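Local coordinates for Lmo0305 protein (Listeria monocytogenes, PDB 3PJ0) that is of unknown function but belongs to the beta-eliminating lyase family, with the fold of pyridoxal phosphate-dependent enzymes and a covalently held cofactor, at residues E88-A93 with Q112-L117; A75-L80 with D106-L111. All coordinates share one frame; numbering follows the deposited sequence. Where two conformers were deposited one is given.

Contact 1 (E88-A93 with Q112-L117)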
loop_
_atom_site.group_PDB
_atom_site.type_symbol
_atom_site.label_atom_id
_atom_site.label_comp_id
_atom_site.label_asym_id
_atom_site.label_seq_id
_atom_site.Cartn_x
_atom_site.Cartn_y
_atom_site.Cartn_z
ATOM N N GLU A 88 2.375 0.173 28.365
ATOM C CA GLU A 88 1.930 1.526 28.735
ATOM C C GLU A 88 3.155 2.457 28.833
ATOM O O GLU A 88 3.408 3.099 29.846
ATOM C CB GLU A 88 1.063 1.547 30.008
ATOM C CG GLU A 88 -0.378 1.021 29.811
ATOM C CD GLU A 88 -1.295 1.247 31.031
ATOM O OE1 GLU A 88 -0.879 1.919 31.994
ATOM O OE2 GLU A 88 -2.439 0.754 31.017
ATOM N N ASN A 89 3.918 2.519 27.744
ATOM C CA ASN A 89 5.130 3.333 27.698
ATOM C C ASN A 89 5.442 3.693 26.246
ATOM O O ASN A 89 5.810 2.831 25.457
ATOM C CB ASN A 89 6.276 2.558 28.380
ATOM C CG ASN A 89 7.580 3.338 28.443
ATOM O OD1 ASN A 89 7.796 4.274 27.689
ATOM N ND2 ASN A 89 8.469 2.928 29.337
ATOM N N ARG A 90 5.299 4.969 25.910
ATOM C CA ARG A 90 5.508 5.461 24.528
ATOM C C ARG A 90 6.955 5.774 24.175
ATOM O O ARG A 90 7.224 6.386 23.123
ATOM C CB ARG A 90 4.593 6.678 24.236
ATOM C CG ARG A 90 3.084 6.360 24.184
ATOM C CD ARG A 90 2.539 5.812 22.867
ATOM N NE ARG A 90 1.085 5.683 22.962
ATOM C CZ ARG A 90 0.159 6.406 22.352
ATOM N NH1 ARG A 90 0.441 7.294 21.395
ATOM N NH2 ARG A 90 -1.117 6.159 22.655
ATOM N N ARG A 91 7.906 5.409 25.034
ATOM C CA ARG A 91 9.317 5.586 24.679
ATOM C C ARG A 91 9.830 4.273 24.084
ATOM O O ARG A 91 9.461 3.188 24.548
ATOM C CB ARG A 91 10.179 5.994 25.885
ATOM C CG ARG A 91 10.206 7.510 26.185
ATOM C CD ARG A 91 8.877 8.051 26.564
ATOM N NE ARG A 91 8.336 7.360 27.736
ATOM C CZ ARG A 91 7.102 7.511 28.213
ATOM N NH1 ARG A 91 6.247 8.355 27.635
ATOM N NH2 ARG A 91 6.723 6.808 29.282
ATOM N N VAL A 92 10.648 4.377 23.047
ATOM C CA VAL A 92 11.349 3.210 22.455
ATOM C C VAL A 92 12.819 3.575 22.304
ATOM O O VAL A 92 13.176 4.748 22.479
ATOM C CB VAL A 92 10.777 2.771 21.102
ATOM C CG1 VAL A 92 9.309 2.422 21.245
ATOM C CG2 VAL A 92 10.959 3.848 20.021
ATOM N N ALA A 93 13.669 2.608 21.958
ATOM C CA ALA A 93 15.073 2.891 21.775
ATOM C C ALA A 93 15.634 2.172 20.556
ATOM O O ALA A 93 15.301 1.017 20.285
ATOM C CB ALA A 93 15.896 2.525 23.056
ATOM N N GLN A 112 2.258 8.229 15.876
ATOM C CA GLN A 112 2.133 7.423 17.090
ATOM C C GLN A 112 2.529 8.173 18.365
ATOM O O GLN A 112 2.341 7.658 19.477
ATOM C CB GLN A 112 2.951 6.127 16.943
ATOM C CG GLN A 112 2.469 5.150 15.873
ATOM C CD GLN A 112 1.037 4.692 16.097
ATOM O OE1 GLN A 112 0.536 4.712 17.214
ATOM N NE2 GLN A 112 0.368 4.304 15.028
ATOM N N GLN A 113 3.050 9.393 18.226
ATOM C CA GLN A 113 3.507 10.170 19.394
ATOM C C GLN A 113 4.404 9.315 20.297
ATOM O O GLN A 113 4.326 9.386 21.534
ATOM C CB GLN A 113 2.349 10.758 20.219
ATOM C CG GLN A 113 1.530 11.780 19.473
ATOM C CD GLN A 113 0.492 11.135 18.644
ATOM O OE1 GLN A 113 -0.226 10.259 19.126
ATOM N NE2 GLN A 113 0.364 11.571 17.400
ATOM N N ILE A 114 5.240 8.505 19.650
ATOM C CA ILE A 114 6.260 7.705 20.315
ATOM C C ILE A 114 7.573 8.508 20.328
ATOM O O ILE A 114 7.904 9.216 19.356
ATOM C CB ILE A 114 6.388 6.332 19.645
ATOM C CG1 ILE A 114 5.210 5.461 20.112
ATOM C CG2 ILE A 114 7.812 5.678 19.905
ATOM C CD1 ILE A 114 5.120 4.045 19.474
ATOM N N THR A 115 8.309 8.422 21.439
ATOM C CA THR A 115 9.554 9.193 21.626
ATOM C C THR A 115 10.726 8.233 21.549
ATOM O O THR A 115 10.882 7.410 22.454
ATOM C CB THR A 115 9.600 9.886 23.027
ATOM O OG1 THR A 115 8.528 10.841 23.172
ATOM C CG2 THR A 115 10.943 10.596 23.245
ATOM N N PRO A 116 11.560 8.335 20.492
ATOM C CA PRO A 116 12.671 7.390 20.382
ATOM C C PRO A 116 13.907 7.920 21.071
ATOM O O PRO A 116 14.266 9.080 20.854
ATOM C CB PRO A 116 12.899 7.292 18.869
ATOM C CG PRO A 116 11.640 7.919 18.234
ATOM C CD PRO A 116 11.298 8.985 19.199
ATOM N N LEU A 117 14.491 7.098 21.922
ATOM C CA LEU A 117 15.714 7.412 22.632
ATOM C C LEU A 117 16.782 6.775 21.769
ATOM O O LEU A 117 16.683 5.577 21.418
ATOM C CB LEU A 117 15.681 6.833 24.053
ATOM C CG LEU A 117 14.456 7.227 24.904
ATOM C CD1 LEU A 117 14.438 6.507 26.268
ATOM C CD2 LEU A 117 14.356 8.734 25.086
#

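Contact 2 (A75-L80 with D106-L111)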
loop_
_atom_site.group_PDB
_atom_site.type_symbol
_atom_site.label_atom_id
_atom_site.label_comp_id
_atom_site.label_asym_id
_atom_site.label_seq_id
_atom_site.Cartn_x
_atom_site.Cartn_y
_atom_site.Cartn_z
ATOM N N ALA A 75 4.438 -1.228 8.694
ATOM C CA ALA A 75 4.488 -2.395 9.596
ATOM C C ALA A 75 5.235 -2.165 10.902
ATOM O O ALA A 75 4.762 -2.599 11.964
ATOM C CB ALA A 75 5.047 -3.594 8.868
ATOM N N GLN A 76 6.361 -1.448 10.838
ATOM C CA GLN A 76 7.224 -1.244 12.024
ATOM C C GLN A 76 6.695 -0.179 12.989
ATOM O O GLN A 76 6.781 -0.375 14.192
ATOM C CB GLN A 76 8.658 -0.998 11.623
ATOM C CG GLN A 76 9.272 -2.196 10.955
ATOM C CD GLN A 76 10.777 -2.182 11.053
ATOM O OE1 GLN A 76 11.375 -3.035 11.722
ATOM N NE2 GLN A 76 11.405 -1.178 10.438
ATOM N N GLN A 77 6.147 0.923 12.463
ATOM C CA GLN A 77 5.479 1.916 13.334
ATOM C C GLN A 77 4.365 1.214 14.143
ATOM O O GLN A 77 4.167 1.474 15.346
ATOM C CB GLN A 77 4.840 2.993 12.493
ATOM C CG GLN A 77 5.778 3.944 11.832
ATOM C CD GLN A 77 4.978 4.935 11.033
ATOM O OE1 GLN A 77 3.869 5.311 11.449
ATOM N NE2 GLN A 77 5.531 5.387 9.886
ATOM N N ILE A 78 3.612 0.351 13.454
ATOM C CA ILE A 78 2.546 -0.439 14.083
ATOM C C ILE A 78 3.086 -1.403 15.143
ATOM O O ILE A 78 2.521 -1.484 16.250
ATOM C CB ILE A 78 1.708 -1.204 13.009
ATOM C CG1 ILE A 78 0.907 -0.197 12.202
ATOM C CG2 ILE A 78 0.764 -2.288 13.639
ATOM C CD1 ILE A 78 0.242 -0.801 10.918
ATOM N N ALA A 79 4.194 -2.094 14.857
ATOM C CA ALA A 79 4.765 -3.033 15.817
ATOM C C ALA A 79 5.104 -2.296 17.118
ATOM O O ALA A 79 4.747 -2.758 18.208
ATOM C CB ALA A 79 6.040 -3.754 15.219
ATOM N N LEU A 80 5.791 -1.157 17.002
ATOM C CA LEU A 80 6.230 -0.384 18.176
ATOM C C LEU A 80 5.033 0.169 18.970
ATOM O O LEU A 80 5.073 0.172 20.226
ATOM C CB LEU A 80 7.220 0.733 17.769
ATOM C CG LEU A 80 8.520 0.250 17.068
ATOM C CD1 LEU A 80 9.451 1.369 16.726
ATOM C CD2 LEU A 80 9.232 -0.855 17.923
ATOM N N ASP A 106 9.372 11.208 9.799
ATOM C CA ASP A 106 8.997 11.300 11.223
ATOM C C ASP A 106 7.639 10.680 11.534
ATOM O O ASP A 106 6.968 11.064 12.509
ATOM C CB ASP A 106 9.005 12.768 11.679
ATOM C CG ASP A 106 10.252 13.502 11.225
ATOM O OD1 ASP A 106 11.377 13.036 11.523
ATOM O OD2 ASP A 106 10.083 14.524 10.534
ATOM N N GLY A 107 7.251 9.689 10.739
ATOM C CA GLY A 107 5.963 9.032 10.898
ATOM C C GLY A 107 5.726 8.504 12.314
ATOM O O GLY A 107 4.647 8.684 12.888
ATOM N N LEU A 108 6.736 7.844 12.876
ATOM C CA LEU A 108 6.597 7.252 14.237
ATOM C C LEU A 108 6.251 8.319 15.262
ATOM O O LEU A 108 5.355 8.139 16.096
ATOM C CB LEU A 108 7.876 6.524 14.623
ATOM C CG LEU A 108 7.903 5.833 15.993
ATOM C CD1 LEU A 108 6.864 4.684 16.036
ATOM C CD2 LEU A 108 9.358 5.354 16.243
ATOM N N LYS A 109 6.943 9.445 15.191
ATOM C CA LYS A 109 6.665 10.592 16.065
ATOM C C LYS A 109 5.299 11.251 15.794
ATOM O O LYS A 109 4.531 11.555 16.725
ATOM C CB LYS A 109 7.778 11.621 15.891
ATOM C CG LYS A 109 9.166 11.075 16.360
ATOM C CD LYS A 109 10.287 12.016 16.020
ATOM C CE LYS A 109 11.681 11.357 16.299
ATOM N NZ LYS A 109 12.788 12.222 15.775
ATOM N N GLU A 110 4.987 11.464 14.526
ATOM C CA GLU A 110 3.795 12.237 14.148
ATOM C C GLU A 110 2.501 11.441 14.203
ATOM O O GLU A 110 1.439 12.017 14.484
ATOM C CB GLU A 110 3.951 12.823 12.743
ATOM C CG GLU A 110 5.107 13.811 12.567
ATOM C CD GLU A 110 4.825 15.226 13.051
ATOM O OE1 GLU A 110 3.814 15.490 13.765
ATOM O OE2 GLU A 110 5.652 16.095 12.703
ATOM N N LEU A 111 2.565 10.148 13.884
ATOM C CA LEU A 111 1.379 9.307 13.861
ATOM C C LEU A 111 1.171 8.528 15.166
ATOM O O LEU A 111 0.033 8.233 15.542
ATOM C CB LEU A 111 1.396 8.351 12.669
ATOM C CG LEU A 111 1.176 8.976 11.280
ATOM C CD1 LEU A 111 1.424 7.961 10.190
ATOM C CD2 LEU A 111 -0.241 9.614 11.167
#

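Contact 1 (E88-A93 with Q112-L117)
With CG of Arg90 anti to its own carbonyl carbon (chi1 -68°) and the chain bent at chi2 (-83°), the side chain reaches back over Ile114 to the C-terminal end of helix 107-112, where NH1 donates to Gln112 O at 2.7 Å. That bond is bent, and NH1 sits above the plane of the carbonyl rather than on a lone pair. Gln113 OE1 lies at the edge of the guanidinium, in its plane, 3.8 Å from NH1. Arg90 NH2 also comes close to the like-charged NH2 of Arg81, whose NH1 is hydrogen-bonded to Gln112 OE1. CG2 of Ile114, anti to its backbone N, approaches Arg90 O at 3.3 Å and Val92 CG2 at 3.6 Å. Two neighbouring parallel strands begin here, 91-94 and 115-118, the latter outermost in the seven-stranded mixed sheet; helices 99-102 and 107-112 lie between them in a beta-alpha-beta crossover. Backbone bonds join them in sequence: Thr115 N to Arg90 O (2.9 Å), Val92 N to Thr115 O (3.1 Å) and Leu117 N to Val92 O (2.7 Å). Val92 and Pro116 share the face covered by Leu108 of helix 107-112. On the opposite face the Arg91 and Thr115 side chains run side by side, CG of Arg91 4.0 Å from Thr115 CB, while Leu117 packs beside Ala93.

Contact 2 (A75-L80 with D106-L111)
Helices 72-87 and 107-112 cross in the sheet-and-helix core of this pyridoxal phosphate-dependent fold, and where they meet Gln77 projects from the first onto the opening turn of the second. The short segments run with their axes 10.2 Å apart and inclined at 56°. Beyond CG the Gln77 chain is extended (chi2 180°), which carries the terminal amide to the backbone of Gly107 and Leu108: CD lies 3.9 Å from Leu108 N, and NE2 is 3.8 Å from Gly107 CA. Because Gly107 has no side chain, the amide can settle directly against the helix backbone. At these separations the contact is van der Waals packing; the polar ends of Gln77 find their hydrogen bonds elsewhere. OE1 is hydrogen-bonded with Tyr235 OH, while NE2 donates to Arg234 O of the second subunit and more weakly to Glu104 OE1. With both ends of the amide held, its rotation should be well defined, and a buried polar group is satisfied in the process. Leu111 closes on the oxygen end, its CD1 3.8 Å from Gln77 OE1.

The hydrophobic half of the contact belongs to Leu108. Its CG stands opposite the backbone N (chi1 -179°), directing the branched end to helix 72-87; there CD1 lies 4.1 Å from Gln77 CA, and CD2 meets Leu80 CD1 at 4.0 Å. The two leucine side chains cross at about a right angle. Leu80 also packs on Ser140 and Leu142 of strand 140-144, and Leu108 on Ile114, so this pair sits between the helices and the sheet. Helix 222-234 packs against Ile78 and Ala79 of helix 72-87, and the second subunit borders Leu111 through its Gln112.

The two contacts interleave along the chain: helix 72-87 leads into strand 91-94, and helix 107-112 into strand 115-118, so contact 1 joins the strands and contact 2 the helices before them. Their centres are about 10 Å apart. Ile114 bridges them, its CD1 lying 3.9 Å from Leu108 CD1, while Lys109 CE packs 3.8 Å from Pro116 CD. Both also touch the second subunit. The cofactor-bearing Lys208 falls in the chain between strands 201-205 and 216-220, toward the other edge of the sheet from strand 115-118. Helix 72-87 itself is tied toward the sheet's middle by Gln76, whose amide is hydrogen-bonded to His175 and Asp177 of strand 173-178.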